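Local coordinates for high affinity transport system protein p37 (Mycoplasma hyorhinis, PDB 3EKI) that serves as the extracytoplasmic substrate-binding lipoprotein of a high-affinity transport system and holds thiamine diphosphate, its putative cargo, in its ligand pocket, at residues T149-E157 against E308-H316; N213-I221 against S256-L266. All coordinates share one frame; numbering follows the deposited sequence.

Interaction 1: residues T149-E157 against E308-H316. With TPP (thiamine diphosphate), chain B.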
loop_
_atom_site.group_PDB
_atom_site.type_symbol
_atom_site.label_atom_id
_atom_site.label_comp_id
_atom_site.label_asym_id
_atom_site.label_seq_id
_atom_site.Cartn_x
_atom_site.Cartn_y
_atom_site.Cartn_z
ATOM N N THR A 149 -0.613 4.475 -8.583
ATOM C CA THR A 149 -1.067 3.128 -8.950
ATOM C C THR A 149 -2.284 3.223 -9.859
ATOM O O THR A 149 -3.022 4.208 -9.762
ATOM C CB THR A 149 -1.334 2.352 -7.643
ATOM O OG1 THR A 149 -1.522 0.958 -7.900
ATOM C CG2 THR A 149 -2.591 2.827 -6.926
ATOM N N ASN A 150 -2.503 2.239 -10.713
ATOM C CA ASN A 150 -3.725 2.125 -11.504
ATOM C C ASN A 150 -4.923 2.213 -10.553
ATOM O O ASN A 150 -4.935 1.474 -9.578
ATOM C CB ASN A 150 -3.766 0.824 -12.296
ATOM C CG ASN A 150 -2.765 0.738 -13.436
ATOM O OD1 ASN A 150 -2.292 1.768 -13.926
ATOM N ND2 ASN A 150 -2.479 -0.481 -13.863
ATOM N N SER A 151 -5.863 3.108 -10.842
ATOM C CA SER A 151 -7.075 3.244 -10.038
ATOM C C SER A 151 -7.899 1.976 -10.096
ATOM O O SER A 151 -7.916 1.265 -11.092
ATOM C CB SER A 151 -7.900 4.454 -10.510
ATOM O OG SER A 151 -8.549 4.149 -11.741
ATOM N N PHE A 152 -8.583 1.641 -9.005
ATOM C CA PHE A 152 -9.618 0.627 -9.053
ATOM C C PHE A 152 -10.858 1.195 -9.742
ATOM O O PHE A 152 -11.178 2.388 -9.623
ATOM C CB PHE A 152 -9.959 0.220 -7.629
ATOM C CG PHE A 152 -8.969 -0.605 -6.847
ATOM C CD1 PHE A 152 -8.486 -1.835 -7.269
ATOM C CD2 PHE A 152 -8.509 -0.114 -5.631
ATOM C CE1 PHE A 152 -7.602 -2.557 -6.486
ATOM C CE2 PHE A 152 -7.642 -0.834 -4.836
ATOM C CZ PHE A 152 -7.182 -2.061 -5.270
ATOM N N VAL A 153 -11.580 0.335 -10.460
ATOM C CA VAL A 153 -12.796 0.804 -11.103
ATOM C C VAL A 153 -13.810 1.359 -10.107
ATOM O O VAL A 153 -14.600 2.185 -10.549
ATOM C CB VAL A 153 -13.447 -0.306 -11.925
ATOM C CG1 VAL A 153 -12.500 -0.593 -13.097
ATOM C CG2 VAL A 153 -13.704 -1.541 -11.113
ATOM N N PHE A 154 -13.731 0.942 -8.857
ATOM C CA PHE A 154 -14.645 1.381 -7.793
ATOM C C PHE A 154 -14.108 2.526 -6.939
ATOM O O PHE A 154 -14.749 2.963 -5.963
ATOM C CB PHE A 154 -15.004 0.155 -6.950
ATOM C CG PHE A 154 -13.828 -0.635 -6.405
ATOM C CD1 PHE A 154 -13.438 -1.828 -6.981
ATOM C CD2 PHE A 154 -13.083 -0.175 -5.321
ATOM C CE1 PHE A 154 -12.348 -2.569 -6.557
ATOM C CE2 PHE A 154 -12.000 -0.912 -4.877
ATOM C CZ PHE A 154 -11.634 -2.095 -5.465
ATOM N N ASP A 155 -12.938 3.108 -7.210
ATOM C CA ASP A 155 -12.383 4.180 -6.364
ATOM C C ASP A 155 -11.435 5.059 -7.179
ATOM O O ASP A 155 -10.219 5.072 -6.970
ATOM C CB ASP A 155 -11.668 3.564 -5.173
ATOM C CG ASP A 155 -11.118 4.494 -4.121
ATOM O OD1 ASP A 155 -11.521 5.678 -4.054
ATOM O OD2 ASP A 155 -10.270 4.028 -3.320
ATOM N N LYS A 156 -11.995 5.833 -8.108
ATOM C CA LYS A 156 -11.185 6.668 -9.002
ATOM C C LYS A 156 -11.026 8.126 -8.547
ATOM O O LYS A 156 -10.309 8.906 -9.175
ATOM C CB LYS A 156 -11.752 6.626 -10.424
ATOM C CG LYS A 156 -12.030 5.225 -10.940
ATOM C CD LYS A 156 -12.425 5.245 -12.409
ATOM C CE LYS A 156 -13.032 3.919 -12.835
ATOM N NZ LYS A 156 -12.815 3.649 -14.285
ATOM N N GLU A 157 -11.698 8.481 -7.459
ATOM C CA GLU A 157 -11.670 9.818 -6.905
ATOM C C GLU A 157 -11.110 9.851 -5.484
ATOM O O GLU A 157 -11.621 9.266 -4.515
ATOM C CB GLU A 157 -13.088 10.405 -6.914
ATOM C CG GLU A 157 -13.396 11.306 -8.085
ATOM C CD GLU A 157 -14.872 11.614 -8.262
ATOM O OE1 GLU A 157 -15.717 11.226 -7.432
ATOM O OE2 GLU A 157 -15.215 12.261 -9.276
ATOM N N GLU A 308 -5.850 -3.713 3.168
ATOM C CA GLU A 308 -5.779 -2.762 2.083
ATOM C C GLU A 308 -7.058 -2.825 1.258
ATOM O O GLU A 308 -7.559 -3.923 1.020
ATOM C CB GLU A 308 -4.592 -3.115 1.171
ATOM C CG GLU A 308 -3.259 -3.328 1.848
ATOM C CD GLU A 308 -2.989 -4.754 2.252
ATOM O OE1 GLU A 308 -1.780 -5.105 2.334
ATOM O OE2 GLU A 308 -3.950 -5.530 2.486
ATOM N N GLU A 309 -7.543 -1.682 0.831
ATOM C CA GLU A 309 -8.655 -1.664 -0.116
ATOM C C GLU A 309 -8.302 -2.537 -1.315
ATOM O O GLU A 309 -7.254 -2.412 -1.939
ATOM C CB GLU A 309 -8.993 -0.253 -0.545
ATOM C CG GLU A 309 -10.109 -0.220 -1.581
ATOM C CD GLU A 309 -10.394 1.153 -2.134
ATOM O OE1 GLU A 309 -9.493 1.782 -2.746
ATOM O OE2 GLU A 309 -11.551 1.593 -1.967
ATOM N N GLY A 310 -9.207 -3.443 -1.669
ATOM C CA GLY A 310 -9.059 -4.244 -2.866
ATOM C C GLY A 310 -7.904 -5.214 -2.886
ATOM O O GLY A 310 -7.460 -5.556 -3.991
ATOM N N SER A 311 -7.440 -5.680 -1.731
ATOM C CA SER A 311 -6.331 -6.622 -1.652
ATOM C C SER A 311 -6.607 -7.881 -2.458
ATOM O O SER A 311 -5.686 -8.547 -2.935
ATOM C CB SER A 311 -6.057 -6.948 -0.184
ATOM O OG SER A 311 -7.176 -7.416 0.509
ATOM N N PHE A 312 -7.882 -8.230 -2.663
ATOM C CA PHE A 312 -8.216 -9.410 -3.464
ATOM C C PHE A 312 -7.733 -9.262 -4.904
ATOM O O PHE A 312 -7.508 -10.218 -5.641
ATOM C CB PHE A 312 -9.727 -9.668 -3.396
ATOM C CG PHE A 312 -10.585 -8.463 -3.705
ATOM C CD1 PHE A 312 -10.798 -8.064 -5.023
ATOM C CD2 PHE A 312 -11.195 -7.718 -2.695
ATOM C CE1 PHE A 312 -11.569 -6.969 -5.328
ATOM C CE2 PHE A 312 -11.957 -6.610 -3.008
ATOM C CZ PHE A 312 -12.145 -6.219 -4.316
ATOM N N ALA A 313 -7.556 -8.028 -5.358
ATOM C CA ALA A 313 -7.174 -7.738 -6.733
ATOM C C ALA A 313 -5.765 -8.232 -7.045
ATOM O O ALA A 313 -5.526 -8.493 -8.237
ATOM C CB ALA A 313 -7.266 -6.256 -7.041
ATOM N N TRP A 314 -4.884 -8.378 -6.084
ATOM C CA TRP A 314 -3.569 -8.946 -6.335
ATOM C C TRP A 314 -3.355 -10.269 -5.639
ATOM O O TRP A 314 -2.211 -10.696 -5.404
ATOM C CB TRP A 314 -2.502 -7.944 -5.911
ATOM C CG TRP A 314 -2.458 -7.472 -4.504
ATOM C CD1 TRP A 314 -1.904 -8.111 -3.436
ATOM C CD2 TRP A 314 -2.995 -6.237 -4.005
ATOM N NE1 TRP A 314 -2.068 -7.348 -2.304
ATOM C CE2 TRP A 314 -2.729 -6.200 -2.626
ATOM C CE3 TRP A 314 -3.668 -5.170 -4.600
ATOM C CZ2 TRP A 314 -3.113 -5.133 -1.811
ATOM C CZ3 TRP A 314 -4.046 -4.117 -3.783
ATOM C CH2 TRP A 314 -3.772 -4.108 -2.432
ATOM N N THR A 315 -4.449 -10.941 -5.289
ATOM C CA THR A 315 -4.442 -12.184 -4.543
ATOM C C THR A 315 -5.105 -13.229 -5.442
ATOM O O THR A 315 -6.298 -13.150 -5.698
ATOM C CB THR A 315 -5.191 -12.094 -3.205
ATOM O OG1 THR A 315 -4.591 -11.071 -2.375
ATOM C CG2 THR A 315 -5.114 -13.403 -2.436
ATOM N N HIS A 316 -4.329 -14.173 -5.946
ATOM C CA HIS A 316 -4.886 -15.146 -6.880
ATOM C C HIS A 316 -5.830 -16.065 -6.146
ATOM O O HIS A 316 -5.528 -16.594 -5.075
ATOM C CB HIS A 316 -3.706 -15.914 -7.468
ATOM C CG HIS A 316 -4.109 -16.746 -8.644
ATOM N ND1 HIS A 316 -3.622 -18.028 -8.831
ATOM C CD2 HIS A 316 -4.926 -16.493 -9.680
ATOM C CE1 HIS A 316 -4.139 -18.521 -9.936
ATOM N NE2 HIS A 316 -4.937 -17.617 -10.482
HETATM N "N1'" TPP B . -0.586 -4.139 -6.186
HETATM C "C2'" TPP B . 0.275 -5.161 -6.415
HETATM C CM2 TPP B . 0.420 -5.693 -7.844
HETATM N "N3'" TPP B . 0.997 -5.690 -5.411
HETATM C "C4'" TPP B . 0.930 -5.127 -4.175
HETATM N "N4'" TPP B . 1.720 -5.613 -3.215
HETATM C "C5'" TPP B . 0.005 -4.109 -3.902
HETATM C "C6'" TPP B . -0.756 -3.638 -4.965
HETATM C "C7'" TPP B . -0.220 -3.466 -2.525
HETATM N N3 TPP B . 0.629 -2.304 -2.209
HETATM C C2 TPP B . 1.869 -2.117 -2.661
HETATM S S1 TPP B . 2.483 -0.595 -2.058
HETATM C C5 TPP B . 1.013 -0.275 -1.169
HETATM C C4 TPP B . 0.195 -1.381 -1.299
HETATM C CM4 TPP B . -1.277 -1.362 -0.831
HETATM C C6 TPP B . 0.800 0.938 -0.257
HETATM C C7 TPP B . 1.561 0.759 1.060
HETATM O O7 TPP B . 1.007 -0.367 1.772
HETATM P PA TPP B . 1.775 -1.211 2.879
HETATM O O1A TPP B . 1.011 -2.458 3.128
HETATM O O2A TPP B . 3.209 -1.418 2.479
HETATM O O3A TPP B . 1.892 -0.310 4.168
HETATM P PB TPP B . 0.810 -0.180 5.347
HETATM O O1B TPP B . -0.468 0.386 4.808
HETATM O O2B TPP B . 1.504 0.798 6.376
HETATM O O3B TPP B . 0.642 -1.579 6.078
#
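Glu-309 threads past Phe-154 and Phe-152 to Asp-155, reaching back from 308-316 to 149-157. From CB the chain runs out extended, CG lying anti to the backbone N (chi1 177°). CG comes in at the edge of the Phe-154 ring, in its plane, 3.9 Å from CE2. CD stays beside that edge, the carboxylate standing 81° to the ring. OE1 passes Phe-152 CD2 at 3.6 Å and ends 2.4 Å from Asp-155 OD2, a spacing at which one of the two acids probably carries a proton; OE2 lies 3.1 Å from the same Asp-155 OD2, unbonded. Arg-216 forms a salt bridge with that OD2, which would be expected to stabilise the buried acid pair. The protein belongs to the periplasmic-binding-protein clan, and here the end of strand 141-152 and the turn after it pack on the loop following strand 304-308. This type I turn, Phe-152 to Asp-155, sets Phe-152 CB over the centre of the Phe-154 face. Beyond Glu-309, the rim of Phe-152 meets Ala-313 CB (CE1, 3.8 Å) and Trp-314 CZ3 (CZ, 4.0 Å). Trp-314 turns one face to the aminopyrimidine of thiamine diphosphate, whose C5' lies over its centre, while Ser-311 O sits over the opposite face.

Interaction 2: residues N213-I221 against S256-L266; sequences NFYRGMIWI and SSKFKLEETIL. Unlike the reference sequence in segment 256-266: Ser-256 (reference Phe). With TPP (thiamine diphosphate), chain B.
Tyr-215 and Ser-257 meet where the N-terminus of helix 256-269 runs up to a sheet strand and receives a phosphate, the anion-binding arrangement found in many periplasmic-binding-protein folds. The short axes of 217-221 and 256-266 approach to 7.1 Å at 82°, nearly perpendicular. Most of the ligand hydrogen bonds go to the terminal phosphate. O1B takes three: from Tyr-215 OH at 2.6 Å, with O1B lying in the plane of the tyrosine ring, from Ser-257 OG at 2.7 Å, and from Ser-257 N. O2B is bound by Ser-256 N, a residue that differs from the reference sequence. Lys-258, bent at its last two torsions, bridges to the inner phosphate: its NZ donates to O1A at 2.7 Å and weakly to O3B of the terminal one, and also pairs with Glu-308. Beside these bonds Tyr-215 CE2 lies 3.5 Å from Ser-257 CB, and one ring face receives ligand C6. Further along, the packing is apolar. Ile-219 CD1 lies 3.9 Å from Leu-266 CD2, while the Ile-219 and Glu-262 side chains run past each other in opposite directions, CG1 against CG. Glu-262 folds back at chi2 (87°), and probably holds a proton, since its OE2 lies 2.6 Å from Ser-257 O within the helix. Between strand and helix the same OE2 accepts a weak hydrogen bond from Met-218 N, 3.2 Å long and bent to 125°.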
loop_
_atom_site.group_PDB
_atom_site.type_symbol
_atom_site.label_atom_id
_atom_site.label_comp_id
_atom_site.label_asym_id
_atom_site.label_seq_id
_atom_site.Cartn_x
_atom_site.Cartn_y
_atom_site.Cartn_z
ATOM N N ASN A 213 -3.065 8.635 -6.960
ATOM C CA ASN A 213 -2.003 9.054 -6.067
ATOM C C ASN A 213 -2.377 8.846 -4.601
ATOM O O ASN A 213 -2.067 9.637 -3.718
ATOM C CB ASN A 213 -1.651 10.507 -6.358
ATOM C CG ASN A 213 -2.803 11.445 -6.072
ATOM O OD1 ASN A 213 -3.965 11.021 -6.039
ATOM N ND2 ASN A 213 -2.429 12.693 -5.892
ATOM N N PHE A 214 -3.051 7.707 -4.393
ATOM C CA PHE A 214 -3.508 7.366 -3.055
ATOM C C PHE A 214 -3.880 5.891 -2.971
ATOM O O PHE A 214 -4.050 5.219 -3.998
ATOM C CB PHE A 214 -4.727 8.224 -2.716
ATOM C CG PHE A 214 -5.936 7.891 -3.588
ATOM C CD1 PHE A 214 -6.930 6.985 -3.242
ATOM C CD2 PHE A 214 -6.070 8.514 -4.819
ATOM C CE1 PHE A 214 -7.969 6.677 -4.097
ATOM C CE2 PHE A 214 -7.105 8.239 -5.676
ATOM C CZ PHE A 214 -8.060 7.330 -5.310
ATOM N N TYR A 215 -4.118 5.390 -1.770
ATOM C CA TYR A 215 -4.772 4.112 -1.535
ATOM C C TYR A 215 -5.535 4.278 -0.216
ATOM O O TYR A 215 -5.412 5.276 0.506
ATOM C CB TYR A 215 -3.847 2.902 -1.522
ATOM C CG TYR A 215 -2.983 2.768 -0.287
ATOM C CD1 TYR A 215 -2.116 3.786 0.105
ATOM C CD2 TYR A 215 -3.018 1.632 0.497
ATOM C CE1 TYR A 215 -1.321 3.671 1.225
ATOM C CE2 TYR A 215 -2.247 1.498 1.624
ATOM C CZ TYR A 215 -1.396 2.517 1.988
ATOM O OH TYR A 215 -0.636 2.381 3.119
ATOM N N ARG A 216 -6.344 3.278 0.082
ATOM C CA ARG A 216 -7.133 3.236 1.301
ATOM C C ARG A 216 -7.024 1.877 1.982
ATOM O O ARG A 216 -6.571 0.889 1.399
ATOM C CB ARG A 216 -8.622 3.459 1.009
ATOM C CG ARG A 216 -8.953 4.700 0.213
ATOM C CD ARG A 216 -10.463 4.709 -0.057
ATOM N NE ARG A 216 -10.743 5.716 -1.054
ATOM C CZ ARG A 216 -11.046 6.986 -0.876
ATOM N NH1 ARG A 216 -11.126 7.483 0.358
ATOM N NH2 ARG A 216 -11.264 7.734 -1.954
ATOM N N GLY A 217 -7.467 1.784 3.230
ATOM C CA GLY A 217 -7.770 0.544 3.879
ATOM C C GLY A 217 -9.273 0.244 3.723
ATOM O O GLY A 217 -10.004 1.009 3.097
ATOM N N MET A 218 -9.638 -0.897 4.292
ATOM C CA MET A 218 -11.062 -1.260 4.261
ATOM C C MET A 218 -11.368 -2.152 5.443
ATOM O O MET A 218 -10.486 -2.801 5.996
ATOM C CB MET A 218 -11.421 -1.958 2.969
ATOM C CG MET A 218 -10.787 -3.306 2.753
ATOM S SD MET A 218 -11.261 -4.050 1.187
ATOM C CE MET A 218 -12.972 -4.435 1.492
ATOM N N ILE A 219 -12.634 -2.176 5.830
ATOM C CA ILE A 219 -13.104 -3.050 6.885
ATOM C C ILE A 219 -14.062 -4.089 6.276
ATOM O O ILE A 219 -15.020 -3.652 5.657
ATOM C CB ILE A 219 -13.826 -2.274 8.002
ATOM C CG1 ILE A 219 -12.916 -1.216 8.643
ATOM C CG2 ILE A 219 -14.404 -3.207 9.052
ATOM C CD1 ILE A 219 -13.526 -0.315 9.672
ATOM N N TRP A 220 -13.741 -5.333 6.507
ATOM C CA TRP A 220 -14.533 -6.489 6.134
ATOM C C TRP A 220 -15.345 -6.984 7.323
ATOM O O TRP A 220 -14.910 -6.888 8.459
ATOM C CB TRP A 220 -13.652 -7.644 5.711
ATOM C CG TRP A 220 -12.794 -7.484 4.520
ATOM C CD1 TRP A 220 -11.495 -7.029 4.495
ATOM C CD2 TRP A 220 -13.133 -7.763 3.154
ATOM N NE1 TRP A 220 -11.018 -7.020 3.209
ATOM C CE2 TRP A 220 -12.004 -7.466 2.365
ATOM C CE3 TRP A 220 -14.290 -8.248 2.527
ATOM C CZ2 TRP A 220 -11.976 -7.625 0.986
ATOM C CZ3 TRP A 220 -14.240 -8.396 1.150
ATOM C CH2 TRP A 220 -13.108 -8.091 0.390
ATOM N N ILE A 221 -16.502 -7.577 7.002
ATOM C CA ILE A 221 -17.309 -8.337 7.938
ATOM C C ILE A 221 -17.641 -9.695 7.334
ATOM O O ILE A 221 -17.678 -9.837 6.116
ATOM C CB ILE A 221 -18.561 -7.562 8.359
ATOM C CG1 ILE A 221 -19.512 -7.235 7.224
ATOM C CG2 ILE A 221 -18.114 -6.279 9.102
ATOM C CD1 ILE A 221 -20.840 -6.645 7.686
ATOM N N SER A 256 -0.523 1.525 8.309
ATOM C CA SER A 256 -1.592 2.466 7.988
ATOM C C SER A 256 -2.844 1.703 7.546
ATOM O O SER A 256 -3.915 1.860 8.165
ATOM C CB SER A 256 -1.193 3.469 6.910
ATOM O OG SER A 256 -0.025 4.185 7.260
ATOM N N SER A 257 -2.749 0.903 6.501
ATOM C CA SER A 257 -3.910 0.288 5.871
ATOM C C SER A 257 -4.402 -0.976 6.572
ATOM O O SER A 257 -5.460 -1.487 6.145
ATOM C CB SER A 257 -3.647 -0.048 4.404
ATOM O OG SER A 257 -2.646 -1.023 4.244
ATOM N N LYS A 258 -3.717 -1.503 7.556
ATOM C CA LYS A 258 -4.172 -2.686 8.300
ATOM C C LYS A 258 -4.328 -2.384 9.780
ATOM O O LYS A 258 -4.509 -3.276 10.616
ATOM C CB LYS A 258 -3.248 -3.873 8.031
ATOM C CG LYS A 258 -3.315 -4.300 6.569
ATOM C CD LYS A 258 -2.106 -5.124 6.156
ATOM C CE LYS A 258 -0.898 -4.238 5.937
ATOM N NZ LYS A 258 -0.879 -3.726 4.550
ATOM N N PHE A 259 -4.310 -1.097 10.098
ATOM C CA PHE A 259 -4.463 -0.689 11.499
ATOM C C PHE A 259 -4.914 0.763 11.676
ATOM O O PHE A 259 -6.017 1.012 12.048
ATOM C CB PHE A 259 -3.189 -0.953 12.340
ATOM C CG PHE A 259 -3.447 -1.026 13.826
ATOM C CD1 PHE A 259 -3.573 0.107 14.552
ATOM C CD2 PHE A 259 -3.634 -2.214 14.451
ATOM C CE1 PHE A 259 -3.830 0.058 15.901
ATOM C CE2 PHE A 259 -3.881 -2.267 15.745
ATOM C CZ PHE A 259 -3.978 -1.106 16.478
ATOM N N LYS A 260 -4.068 1.735 11.401
ATOM C CA LYS A 260 -4.346 3.110 11.760
ATOM C C LYS A 260 -5.483 3.721 10.956
ATOM O O LYS A 260 -6.301 4.445 11.541
ATOM C CB LYS A 260 -3.075 3.987 11.631
ATOM C CG LYS A 260 -1.958 3.527 12.538
ATOM C CD LYS A 260 -0.654 4.270 12.273
ATOM C CE LYS A 260 0.038 4.669 13.567
ATOM N NZ LYS A 260 1.069 3.667 13.964
ATOM N N LEU A 261 -5.605 3.482 9.660
ATOM C CA LEU A 261 -6.683 4.129 8.906
ATOM C C LEU A 261 -8.039 3.609 9.367
ATOM O O LEU A 261 -8.998 4.380 9.403
ATOM C CB LEU A 261 -6.513 3.928 7.402
ATOM C CG LEU A 261 -5.319 4.703 6.834
ATOM C CD1 LEU A 261 -5.006 4.214 5.424
ATOM C CD2 LEU A 261 -5.601 6.191 6.830
ATOM N N GLU A 262 -8.106 2.323 9.672
ATOM C CA GLU A 262 -9.365 1.741 10.157
ATOM C C GLU A 262 -9.661 2.220 11.578
ATOM O O GLU A 262 -10.823 2.470 11.901
ATOM C CB GLU A 262 -9.321 0.210 10.089
ATOM C CG GLU A 262 -9.266 -0.342 8.684
ATOM C CD GLU A 262 -7.898 -0.482 8.050
ATOM O OE1 GLU A 262 -6.894 -0.069 8.663
ATOM O OE2 GLU A 262 -7.867 -1.038 6.925
ATOM N N GLU A 263 -8.619 2.309 12.419
ATOM C CA GLU A 263 -8.812 2.873 13.754
ATOM C C GLU A 263 -9.478 4.232 13.680
ATOM O O GLU A 263 -10.420 4.552 14.419
ATOM C CB GLU A 263 -7.472 2.978 14.492
ATOM C CG GLU A 263 -7.502 3.828 15.767
ATOM C CD GLU A 263 -6.149 3.775 16.430
ATOM O OE1 GLU A 263 -6.021 3.413 17.602
ATOM O OE2 GLU A 263 -5.149 4.101 15.735
ATOM N N THR A 264 -9.029 5.113 12.781
ATOM C CA THR A 264 -9.628 6.420 12.586
ATOM C C THR A 264 -11.110 6.334 12.210
ATOM O O THR A 264 -11.931 7.062 12.785
ATOM C CB THR A 264 -8.895 7.197 11.466
ATOM O OG1 THR A 264 -7.550 7.447 11.900
ATOM C CG2 THR A 264 -9.507 8.558 11.211
ATOM N N ILE A 265 -11.461 5.466 11.261
ATOM C CA ILE A 265 -12.883 5.334 10.909
ATOM C C ILE A 265 -13.748 4.890 12.100
ATOM O O ILE A 265 -14.831 5.440 12.323
ATOM C CB ILE A 265 -13.030 4.346 9.744
ATOM C CG1 ILE A 265 -12.370 4.833 8.437
ATOM C CG2 ILE A 265 -14.482 4.014 9.474
ATOM C CD1 ILE A 265 -12.764 6.233 8.016
ATOM N N LEU A 266 -13.268 3.919 12.858
ATOM C CA LEU A 266 -13.960 3.393 14.036
ATOM C C LEU A 266 -14.103 4.434 15.113
ATOM O O LEU A 266 -15.163 4.538 15.739
ATOM C CB LEU A 266 -13.229 2.150 14.563
ATOM C CG LEU A 266 -13.228 0.927 13.649
ATOM C CD1 LEU A 266 -12.465 -0.239 14.249
ATOM C CD2 LEU A 266 -14.647 0.482 13.313
HETATM N "N1'" TPP B . -0.586 -4.139 -6.186
HETATM C "C2'" TPP B . 0.275 -5.161 -6.415
HETATM C CM2 TPP B . 0.420 -5.693 -7.844
HETATM N "N3'" TPP B . 0.997 -5.690 -5.411
HETATM C "C4'" TPP B . 0.930 -5.127 -4.175
HETATM N "N4'" TPP B . 1.720 -5.613 -3.215
HETATM C "C5'" TPP B . 0.005 -4.109 -3.902
HETATM C "C6'" TPP B . -0.756 -3.638 -4.965
HETATM C "C7'" TPP B . -0.220 -3.466 -2.525
HETATM N N3 TPP B . 0.629 -2.304 -2.209
HETATM C C2 TPP B . 1.869 -2.117 -2.661
HETATM S S1 TPP B . 2.483 -0.595 -2.058
HETATM C C5 TPP B . 1.013 -0.275 -1.169
HETATM C C4 TPP B . 0.195 -1.381 -1.299
HETATM C CM4 TPP B . -1.277 -1.362 -0.831
HETATM C C6 TPP B . 0.800 0.938 -0.257
HETATM C C7 TPP B . 1.561 0.759 1.060
HETATM O O7 TPP B . 1.007 -0.367 1.772
HETATM P PA TPP B . 1.775 -1.211 2.879
HETATM O O1A TPP B . 1.011 -2.458 3.128
HETATM O O2A TPP B . 3.209 -1.418 2.479
HETATM O O3A TPP B . 1.892 -0.310 4.168
HETATM P PB TPP B . 0.810 -0.180 5.347
HETATM O O1B TPP B . -0.468 0.386 4.808
HETATM O O2B TPP B . 1.504 0.798 6.376
HETATM O O3B TPP B . 0.642 -1.579 6.078
#

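Overall arrangement
Interaction 2 is nested in sequence within interaction 1: the chain passes 149-157, 213-221, 256-266 and then 308-316. Their centres lie 13 Å apart, and both sit near the middle of the chain. Strands 217-223 and 304-308 are antiparallel neighbours in the five-stranded mixed sheet; 213-221 enters the first where 308-316 leaves the second, and Glu-309 N probably bonds to Arg-216 O at 2.8 Å. Strand 141-152 belongs instead to the six-stranded antiparallel sheet, which interaction 1 thereby joins to the mixed one. Interaction 1 lies mainly against the aminopyrimidine of thiamine diphosphate and interaction 2 mainly at the diphosphate, so the ligand spans the two.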